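Local coordinates for protein xyloglucanase (Paenibacillus pabuli, PDB 2JEP) that hydrolyses xyloglucan, a polysaccharide of the plant cell wall, as a bacterial endo-acting glycoside hydrolase of family 5, at residues Leu143-Gly148 with Asn200-Ile205; Tyr188-Ser193 with Gly236-Thr241; Ala263-Pro268 with Glu298-Ser303. One frame throughout, in Å; residues are numbered along the deposited sequence.

How the contacts relate
All three contacts belong to one (beta/alpha)8 barrel, and each centres on a tyrosine. Contact 1 is buried, contact 3 partly buried, and contact 2 lies at the surface. Contacts 1 and 2 are neighbours, with centres about 14 Å apart, and share helix 193-211: residues 188-193 run into its start, and its Asn200 reaches the 236-241 loop, where ND2 probably donates to Gly239 O and OD1 probably accepts from Thr241 N. Contact 3 stands apart, joining strand 259-265 to helix 298-313. Contact 1 is mainly apolar, whereas a water molecule links the segments in contacts 2 and 3.

Contact 1 of 3, residues Leu143-Gly148 with Asn200-Ile205; sequences LLVNGG and NAYNQI
Tyr202 and Leu143 meet through two different first torsions: the tyrosine CG lies anti to its own carbonyl carbon (chi1 -54°), which sends the ring off helix 193-211 toward the loop, while the leucine CG is anti to its backbone N (chi1 180°) and carries a methyl group over that ring. Leu143 CD1 sits 3.8 Å from the centroid of the Tyr202 ring, in a CH-pi contact 16° off the ring normal. The methyl is displaced toward the CD2-CE2 edge of the ring, with Leu143 CD1 to Tyr202 CD2 at 3.7 Å. The two side chains run past each other in opposite directions. Val145 makes a second apolar touch, its CG1 lying 3.8 Å from Tyr202 CE2 at an oblique angle to the ring.

In the (beta/alpha)8 barrel of this family 5 enzyme, the contact fastens the loop between strand 125-128 and helix 150-167 to helix 193-211. The loop chain reverses here in a type I beta turn from Leu144 to Gly147, closed by Gly147 N to Leu144 O at 2.9 Å. Leu144 O also approaches the hydroxyl end of the ring, near its plane, 3.2 Å from Tyr202 OH, but no hydrogen bond joins that pair. The phenol hydroxyl is instead bonded to Gln150 OE1. NE2 of the same glutamine bonds to Leu144 O and Gly147 O, so one amide holds both the tyrosine's polar end and the turn. Leu143 also packs against Ile153 and Tyr157 of helix 150-167.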
loop_
_atom_site.group_PDB
_atom_site.type_symbol
_atom_site.label_atom_id
_atom_site.label_comp_id
_atom_site.label_asym_id
_atom_site.label_seq_id
_atom_site.Cartn_x
_atom_site.Cartn_y
_atom_site.Cartn_z
ATOM N N LEU A 143 10.764 9.511 9.378
ATOM C CA LEU A 143 9.394 9.588 9.864
ATOM C C LEU A 143 9.249 8.420 10.825
ATOM O O LEU A 143 8.721 7.362 10.504
ATOM C CB LEU A 143 8.407 9.541 8.694
ATOM C CG LEU A 143 6.933 9.609 9.081
ATOM C CD1 LEU A 143 6.555 10.949 9.745
ATOM C CD2 LEU A 143 6.052 9.309 7.873
ATOM N N LEU A 144 9.803 8.626 12.015
ATOM C CA LEU A 144 10.085 7.562 12.957
ATOM C C LEU A 144 9.292 7.764 14.222
ATOM O O LEU A 144 9.556 8.705 14.975
ATOM C CB LEU A 144 11.598 7.485 13.285
ATOM C CG LEU A 144 12.534 7.276 12.104
ATOM C CD1 LEU A 144 13.991 7.233 12.550
ATOM C CD2 LEU A 144 12.185 6.056 11.245
ATOM N N VAL A 145 8.357 6.845 14.488
ATOM C CA VAL A 145 7.547 6.987 15.707
ATOM C C VAL A 145 8.420 6.997 16.978
ATOM O O VAL A 145 8.027 7.532 17.985
ATOM C CB VAL A 145 6.473 5.899 15.816
ATOM C CG1 VAL A 145 5.433 6.077 14.697
ATOM C CG2 VAL A 145 7.092 4.489 15.791
ATOM N N ASN A 146 9.573 6.336 16.903
ATOM C CA ASN A 146 10.528 6.230 17.999
ATOM C C ASN A 146 11.563 7.352 17.994
ATOM O O ASN A 146 12.380 7.435 18.906
ATOM C CB ASN A 146 11.242 4.872 17.979
ATOM C CG ASN A 146 11.907 4.556 16.660
ATOM O OD1 ASN A 146 13.168 4.488 16.557
ATOM N ND2 ASN A 146 11.107 4.384 15.648
ATOM N N GLY A 147 11.540 8.220 16.992
ATOM C CA GLY A 147 12.540 9.261 16.878
ATOM C C GLY A 147 12.489 10.245 18.016
ATOM O O GLY A 147 11.434 10.513 18.584
ATOM N N GLY A 148 13.640 10.812 18.355
ATOM C CA GLY A 148 13.714 11.704 19.489
ATOM C C GLY A 148 13.198 13.109 19.296
ATOM O O GLY A 148 12.855 13.771 20.270
ATOM N N ASN A 200 -0.574 8.086 15.304
ATOM C CA ASN A 200 -1.893 8.707 15.179
ATOM C C ASN A 200 -1.764 10.203 14.910
ATOM O O ASN A 200 -2.535 10.780 14.139
ATOM C CB ASN A 200 -2.734 8.475 16.437
ATOM C CG ASN A 200 -3.111 7.023 16.674
ATOM O OD1 ASN A 200 -3.426 6.278 15.734
ATOM N ND2 ASN A 200 -3.169 6.635 17.957
ATOM N N ALA A 201 -0.775 10.832 15.547
ATOM C CA ALA A 201 -0.531 12.258 15.322
ATOM C C ALA A 201 -0.147 12.518 13.876
ATOM O O ALA A 201 -0.600 13.486 13.283
ATOM C CB ALA A 201 0.528 12.788 16.282
ATOM N N TYR A 202 0.697 11.663 13.294
ATOM C CA TYR A 202 1.062 11.828 11.886
ATOM C C TYR A 202 -0.199 11.737 11.029
ATOM O O TYR A 202 -0.418 12.556 10.139
ATOM C CB TYR A 202 2.103 10.797 11.414
ATOM C CG TYR A 202 3.377 10.691 12.222
ATOM C CD1 TYR A 202 3.842 11.730 13.013
ATOM C CD2 TYR A 202 4.147 9.528 12.170
ATOM C CE1 TYR A 202 4.978 11.593 13.767
ATOM C CE2 TYR A 202 5.293 9.384 12.924
ATOM C CZ TYR A 202 5.714 10.414 13.734
ATOM O OH TYR A 202 6.836 10.241 14.493
ATOM N N ASN A 203 -1.036 10.731 11.275
ATOM C CA ASN A 203 -2.244 10.619 10.445
ATOM C C ASN A 203 -3.106 11.875 10.558
ATOM O O ASN A 203 -3.656 12.326 9.559
ATOM C CB ASN A 203 -3.080 9.385 10.809
ATOM C CG ASN A 203 -2.532 8.097 10.220
ATOM O OD1 ASN A 203 -1.884 8.113 9.182
ATOM N ND2 ASN A 203 -2.835 6.959 10.860
ATOM N N GLN A 204 -3.226 12.417 11.764
ATOM C CA GLN A 204 -4.055 13.631 11.963
ATOM C C GLN A 204 -3.468 14.842 11.251
ATOM O O GLN A 204 -4.176 15.619 10.616
ATOM C CB GLN A 204 -4.234 13.905 13.454
ATOM C CG GLN A 204 -5.262 15.004 13.714
ATOM C CD GLN A 204 -6.642 14.567 13.255
ATOM O OE1 GLN A 204 -7.239 13.652 13.843
ATOM N NE2 GLN A 204 -7.139 15.167 12.171
ATOM N N ILE A 205 -2.157 15.026 11.393
ATOM C CA ILE A 205 -1.449 16.111 10.690
ATOM C C ILE A 205 -1.624 15.996 9.182
ATOM O O ILE A 205 -1.895 16.998 8.482
ATOM C CB ILE A 205 0.069 16.108 11.070
ATOM C CG1 ILE A 205 0.243 16.525 12.534
ATOM C CG2 ILE A 205 0.872 17.053 10.166
ATOM C CD1 ILE A 205 1.592 16.096 13.138
#

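Contact 2 of 3, residues Tyr188-Ser193 with Gly236-Thr241; sequences YGNPNS and GNYGFT
Pro191 and Tyr238 face each other from two irregular segments whose backbones come closest at this pair, with CA atoms 6.7 Å apart. Asn190 and Pro191 are both extended, leading the chain to Asn192, the N-cap of helix 193-211, whose OD1 bonds to Tyr195 N. On the other side the chain leaves helix 231-235 at Gly236 and makes an inverse gamma turn centred on Asn237, with a weak bond from Tyr238 N to Gly236 O. Gly239 follows with a positive phi of 125°. No direct hydrogen bond joins the two backbones; a water bridges them, donating to Pro191 O and to Tyr238 O, each 2.7 Å from the water oxygen.

The side-chain contact belongs to Tyr238. Its CG lies anti to the carbonyl carbon, at a chi1 of -65°, and the ring reaches across to Asn190 and Pro191. Pro191 CD lies 3.9 Å from Tyr238 CD1, and Pro191 CG is equally far from Tyr238 CB, so one edge of the pyrrolidine follows the tyrosine from its CB onto the ring. Farther out, Asn190 CG comes within 3.8 Å of Tyr238 CE1, with the amide and ring planes 62° apart. Both neighbours approach the ring obliquely. Tyr233 packs edge-to-face with Tyr238 and uses its hydroxyl to bond Asn190 OD1 and Tyr188 O, while Tyr196 of helix 193-211 touches Pro191 and Tyr238.

The loop from strand 175-178 to helix 193-211 thus meets, at the surface, the loop that leads from helix 231-235 toward strand 259-265. Their direct touches are van der Waals contacts, and the polar link between the two carbonyls depends on water, which can donate to both where neither carbonyl could donate to the other.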
loop_
_atom_site.group_PDB
_atom_site.type_symbol
_atom_site.label_atom_id
_atom_site.label_comp_id
_atom_site.label_asym_id
_atom_site.label_seq_id
_atom_site.Cartn_x
_atom_site.Cartn_y
_atom_site.Cartn_z
ATOM N N TYR A 188 8.158 -6.457 16.342
ATOM C CA TYR A 188 6.953 -7.141 15.831
ATOM C C TYR A 188 5.962 -7.540 16.895
ATOM O O TYR A 188 4.891 -8.122 16.557
ATOM C CB TYR A 188 7.360 -8.373 15.033
ATOM C CG TYR A 188 7.942 -7.950 13.741
ATOM C CD1 TYR A 188 9.301 -7.704 13.614
ATOM C CD2 TYR A 188 7.126 -7.757 12.635
ATOM C CE1 TYR A 188 9.831 -7.297 12.406
ATOM C CE2 TYR A 188 7.637 -7.347 11.455
ATOM C CZ TYR A 188 8.979 -7.107 11.338
ATOM O OH TYR A 188 9.515 -6.709 10.155
ATOM N N GLY A 189 6.299 -7.230 18.148
ATOM C CA GLY A 189 5.422 -7.467 19.270
ATOM C C GLY A 189 4.512 -6.284 19.489
ATOM O O GLY A 189 4.341 -5.430 18.624
ATOM N N ASN A 190 3.875 -6.258 20.638
ATOM C CA ASN A 190 2.807 -5.318 20.897
ATOM C C ASN A 190 3.372 -3.900 20.804
ATOM O O ASN A 190 4.472 -3.607 21.297
ATOM C CB ASN A 190 2.160 -5.543 22.266
ATOM C CG ASN A 190 1.381 -6.863 22.360
ATOM O OD1 ASN A 190 1.225 -7.587 21.385
ATOM N ND2 ASN A 190 0.877 -7.156 23.557
ATOM N N PRO A 191 2.622 -3.004 20.173
ATOM C CA PRO A 191 3.079 -1.628 20.006
ATOM C C PRO A 191 3.207 -0.842 21.292
ATOM O O PRO A 191 2.335 -0.857 22.163
ATOM C CB PRO A 191 1.991 -0.983 19.164
ATOM C CG PRO A 191 0.988 -1.983 18.942
ATOM C CD PRO A 191 1.346 -3.256 19.502
ATOM N N ASN A 192 4.288 -0.088 21.364
ATOM C CA ASN A 192 4.460 0.900 22.414
ATOM C C ASN A 192 3.359 1.968 22.280
ATOM O O ASN A 192 3.216 2.559 21.216
ATOM C CB ASN A 192 5.878 1.471 22.217
ATOM C CG ASN A 192 6.233 2.585 23.160
ATOM O OD1 ASN A 192 5.491 3.548 23.299
ATOM N ND2 ASN A 192 7.432 2.496 23.770
ATOM N N SER A 193 2.588 2.194 23.342
ATOM C CA SER A 193 1.462 3.101 23.275
ATOM C C SER A 193 1.864 4.542 22.961
ATOM O O SER A 193 1.139 5.234 22.223
ATOM C CB SER A 193 0.653 3.071 24.562
ATOM O OG SER A 193 1.474 3.299 25.683
ATOM N N GLY A 236 -7.408 -4.258 17.104
ATOM C CA GLY A 236 -7.455 -4.537 18.531
ATOM C C GLY A 236 -7.245 -3.310 19.387
ATOM O O GLY A 236 -7.092 -2.197 18.893
ATOM N N ASN A 237 -7.242 -3.519 20.703
ATOM C CA ASN A 237 -7.165 -2.399 21.641
ATOM C C ASN A 237 -5.727 -2.063 21.983
ATOM O O ASN A 237 -5.268 -2.260 23.111
ATOM C CB ASN A 237 -7.974 -2.722 22.908
ATOM C CG ASN A 237 -8.094 -1.534 23.825
ATOM O OD1 ASN A 237 -7.952 -0.384 23.391
ATOM N ND2 ASN A 237 -8.355 -1.794 25.096
ATOM N N TYR A 238 -4.991 -1.556 20.995
ATOM C CA TYR A 238 -3.564 -1.291 21.113
ATOM C C TYR A 238 -3.192 0.166 20.979
ATOM O O TYR A 238 -2.022 0.526 21.176
ATOM C CB TYR A 238 -2.779 -2.080 20.053
ATOM C CG TYR A 238 -2.860 -3.584 20.246
ATOM C CD1 TYR A 238 -2.032 -4.226 21.160
ATOM C CD2 TYR A 238 -3.771 -4.348 19.525
ATOM C CE1 TYR A 238 -2.096 -5.613 21.333
ATOM C CE2 TYR A 238 -3.831 -5.737 19.679
ATOM C CZ TYR A 238 -2.999 -6.362 20.593
ATOM O OH TYR A 238 -3.082 -7.741 20.717
ATOM N N GLY A 239 -4.172 1.005 20.682
ATOM C CA GLY A 239 -3.925 2.435 20.606
ATOM C C GLY A 239 -4.313 3.137 19.319
ATOM O O GLY A 239 -4.252 4.365 19.257
ATOM N N PHE A 240 -4.710 2.398 18.277
ATOM C CA PHE A 240 -5.111 3.095 17.044
ATOM C C PHE A 240 -6.305 4.007 17.316
ATOM O O PHE A 240 -7.237 3.611 18.000
ATOM C CB PHE A 240 -5.499 2.084 15.958
ATOM C CG PHE A 240 -5.859 2.707 14.627
ATOM C CD1 PHE A 240 -4.896 3.298 13.837
ATOM C CD2 PHE A 240 -7.167 2.740 14.190
ATOM C CE1 PHE A 240 -5.242 3.847 12.615
ATOM C CE2 PHE A 240 -7.506 3.324 12.983
ATOM C CZ PHE A 240 -6.543 3.870 12.201
ATOM N N THR A 241 -6.272 5.214 16.754
ATOM C CA THR A 241 -7.412 6.100 16.748
ATOM C C THR A 241 -7.714 6.585 15.342
ATOM O O THR A 241 -6.807 6.756 14.527
ATOM C CB THR A 241 -7.259 7.293 17.708
ATOM O OG1 THR A 241 -6.152 8.093 17.301
ATOM C CG2 THR A 241 -7.085 6.821 19.159
HETATM O O HOH W 1 -0.284 -0.770 22.761
#

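Contact 3 of 3, residues Ala263-Pro268 with Glu298-Ser303; sequences AHYYSP and EDYLES
Tyr265, Tyr300 and Leu301 bury the most surface here, the first reaching out from barrel strand 259-265 and the other two standing on the first turn of helix 298-313. Tyr265 CG is anti to the backbone N, at a chi1 of -166°, and the ring extends toward the helix until its hydroxyl rests against both helical residues. Tyr265 OH meets the rim of the Tyr300 ring near its plane, 3.3 Å from Tyr300 CD2, and passes 3.5 Å from Leu301 CA. The two tyrosines cross obliquely and are not stacked. Leu301 reaches back with one branch: its CD1 touches Tyr265 CE2 at 3.8 Å, again at a slant to the ring.

Ser267 adds a smaller, mixed contact. Its CB is 3.8 Å from Tyr300 CE2, and a water joins its hydroxyl to that of the tyrosine, 2.7 Å from Ser267 OG and 2.9 Å from Tyr300 OH. The polar end of Tyr300 is thereby tied to the segment that leads to Pro268, just before the cis peptide bond that precedes this proline.

Further aromatic rings pack against the pair. Phe305 stands edge-to-face to Tyr265, Trp295 does the same for Tyr300, and Tyr343 of helix 336-353 touches Tyr265. Leu301 packs on Ala346 of that helix.

A strand residue directed outward into the surrounding helices, with helical side chains closing round it, is characteristic of the layer between strands and helices in a (beta/alpha)8, or TIM, barrel, here between strand 259-265 and helix 298-313, which comes after the short helix 269-272.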
loop_
_atom_site.group_PDB
_atom_site.type_symbol
_atom_site.label_atom_id
_atom_site.label_comp_id
_atom_site.label_asym_id
_atom_site.label_seq_id
_atom_site.Cartn_x
_atom_site.Cartn_y
_atom_site.Cartn_z
ATOM N N ALA A 263 -4.267 -1.814 5.464
ATOM C CA ALA A 263 -3.519 -2.907 6.098
ATOM C C ALA A 263 -2.827 -3.673 4.979
ATOM O O ALA A 263 -3.231 -3.571 3.793
ATOM C CB ALA A 263 -4.441 -3.855 6.937
ATOM N N HIS A 264 -1.755 -4.388 5.338
ATOM C CA HIS A 264 -1.026 -5.246 4.409
ATOM C C HIS A 264 -1.126 -6.692 4.868
ATOM O O HIS A 264 -1.294 -6.935 6.049
ATOM C CB HIS A 264 0.443 -4.819 4.314
ATOM C CG HIS A 264 0.645 -3.465 3.703
ATOM N ND1 HIS A 264 1.864 -2.817 3.689
ATOM C CD2 HIS A 264 -0.248 -2.602 3.157
ATOM C CE1 HIS A 264 1.713 -1.634 3.100
ATOM N NE2 HIS A 264 0.444 -1.480 2.757
ATOM N N TYR A 265 -1.014 -7.634 3.940
ATOM C CA TYR A 265 -1.249 -9.032 4.283
ATOM C C TYR A 265 -0.296 -9.959 3.550
ATOM O O TYR A 265 -0.352 -10.075 2.325
ATOM C CB TYR A 265 -2.685 -9.421 3.952
ATOM C CG TYR A 265 -3.122 -10.722 4.579
ATOM C CD1 TYR A 265 -3.483 -10.767 5.911
ATOM C CD2 TYR A 265 -3.115 -11.924 3.866
ATOM C CE1 TYR A 265 -3.870 -11.968 6.496
ATOM C CE2 TYR A 265 -3.499 -13.108 4.455
ATOM C CZ TYR A 265 -3.875 -13.118 5.763
ATOM O OH TYR A 265 -4.270 -14.290 6.387
ATOM N N TYR A 266 0.558 -10.628 4.319
ATOM C CA TYR A 266 1.513 -11.588 3.797
ATOM C C TYR A 266 1.565 -12.819 4.718
ATOM O O TYR A 266 2.621 -13.442 4.857
ATOM C CB TYR A 266 2.895 -10.964 3.703
ATOM C CG TYR A 266 3.067 -9.797 2.734
ATOM C CD1 TYR A 266 3.316 -10.018 1.402
ATOM C CD2 TYR A 266 3.042 -8.496 3.177
ATOM C CE1 TYR A 266 3.573 -8.973 0.543
ATOM C CE2 TYR A 266 3.286 -7.440 2.327
ATOM C CZ TYR A 266 3.527 -7.678 1.004
ATOM O OH TYR A 266 3.848 -6.668 0.124
ATOM N N SER A 267 0.439 -13.159 5.334
ATOM C CA SER A 267 0.417 -14.284 6.262
ATOM C C SER A 267 -0.060 -15.551 5.589
ATOM O O SER A 267 -0.953 -15.504 4.762
ATOM C CB SER A 267 -0.506 -13.993 7.436
ATOM O OG SER A 267 -0.041 -12.890 8.211
ATOM N N PRO A 268 0.516 -16.701 5.957
ATOM C CA PRO A 268 1.638 -16.893 6.848
ATOM C C PRO A 268 2.947 -16.604 6.148
ATOM O O PRO A 268 3.164 -17.025 5.014
ATOM C CB PRO A 268 1.538 -18.380 7.231
ATOM C CG PRO A 268 0.933 -19.009 6.006
ATOM C CD PRO A 268 0.042 -17.981 5.378
ATOM N N GLU A 298 -7.073 -20.920 5.237
ATOM C CA GLU A 298 -8.297 -20.223 4.833
ATOM C C GLU A 298 -9.076 -19.688 6.029
ATOM O O GLU A 298 -9.696 -18.615 5.940
ATOM C CB GLU A 298 -9.195 -21.185 4.043
ATOM C CG GLU A 298 -8.674 -21.602 2.659
ATOM C CD GLU A 298 -7.824 -22.869 2.639
ATOM O OE1 GLU A 298 -7.185 -23.226 3.655
ATOM O OE2 GLU A 298 -7.824 -23.507 1.555
ATOM N N ASP A 299 -9.086 -20.447 7.120
ATOM C CA ASP A 299 -9.790 -20.018 8.329
ATOM C C ASP A 299 -9.199 -18.758 8.945
ATOM O O ASP A 299 -9.936 -17.876 9.419
ATOM C CB ASP A 299 -9.906 -21.153 9.366
ATOM C CG ASP A 299 -8.570 -21.897 9.664
ATOM O OD1 ASP A 299 -7.507 -21.623 9.041
ATOM O OD2 ASP A 299 -8.580 -22.777 10.586
ATOM N N TYR A 300 -7.885 -18.678 8.924
ATOM C CA TYR A 300 -7.177 -17.501 9.434
ATOM C C TYR A 300 -7.423 -16.281 8.569
ATOM O O TYR A 300 -7.711 -15.189 9.061
ATOM C CB TYR A 300 -5.691 -17.817 9.550
ATOM C CG TYR A 300 -4.888 -16.689 10.121
ATOM C CD1 TYR A 300 -4.877 -16.456 11.469
ATOM C CD2 TYR A 300 -4.129 -15.876 9.316
ATOM C CE1 TYR A 300 -4.135 -15.421 12.006
ATOM C CE2 TYR A 300 -3.389 -14.820 9.839
ATOM C CZ TYR A 300 -3.377 -14.614 11.179
ATOM O OH TYR A 300 -2.643 -13.562 11.684
ATOM N N LEU A 301 -7.356 -16.468 7.257
ATOM C CA LEU A 301 -7.636 -15.395 6.327
ATOM C C LEU A 301 -9.050 -14.844 6.560
ATOM O O LEU A 301 -9.255 -13.623 6.599
ATOM C CB LEU A 301 -7.465 -15.910 4.900
ATOM C CG LEU A 301 -7.913 -15.014 3.757
ATOM C CD1 LEU A 301 -7.185 -13.658 3.763
ATOM C CD2 LEU A 301 -7.707 -15.730 2.443
ATOM N N GLU A 302 -10.012 -15.745 6.710
ATOM C CA GLU A 302 -11.387 -15.337 7.031
ATOM C C GLU A 302 -11.483 -14.482 8.296
ATOM O O GLU A 302 -12.108 -13.411 8.279
ATOM C CB GLU A 302 -12.263 -16.595 7.127
ATOM C CG GLU A 302 -13.629 -16.398 7.787
ATOM C CD GLU A 302 -14.580 -15.484 7.053
ATOM O OE1 GLU A 302 -14.517 -15.387 5.796
ATOM O OE2 GLU A 302 -15.422 -14.840 7.742
ATOM N N SER A 303 -10.895 -14.952 9.389
ATOM C CA SER A 303 -10.933 -14.233 10.672
ATOM C C SER A 303 -10.284 -12.857 10.554
ATOM O O SER A 303 -10.788 -11.853 11.059
ATOM C CB SER A 303 -10.189 -15.039 11.747
ATOM O OG SER A 303 -10.211 -14.372 13.007
HETATM O O HOH W 2 0.076 -13.241 10.880
#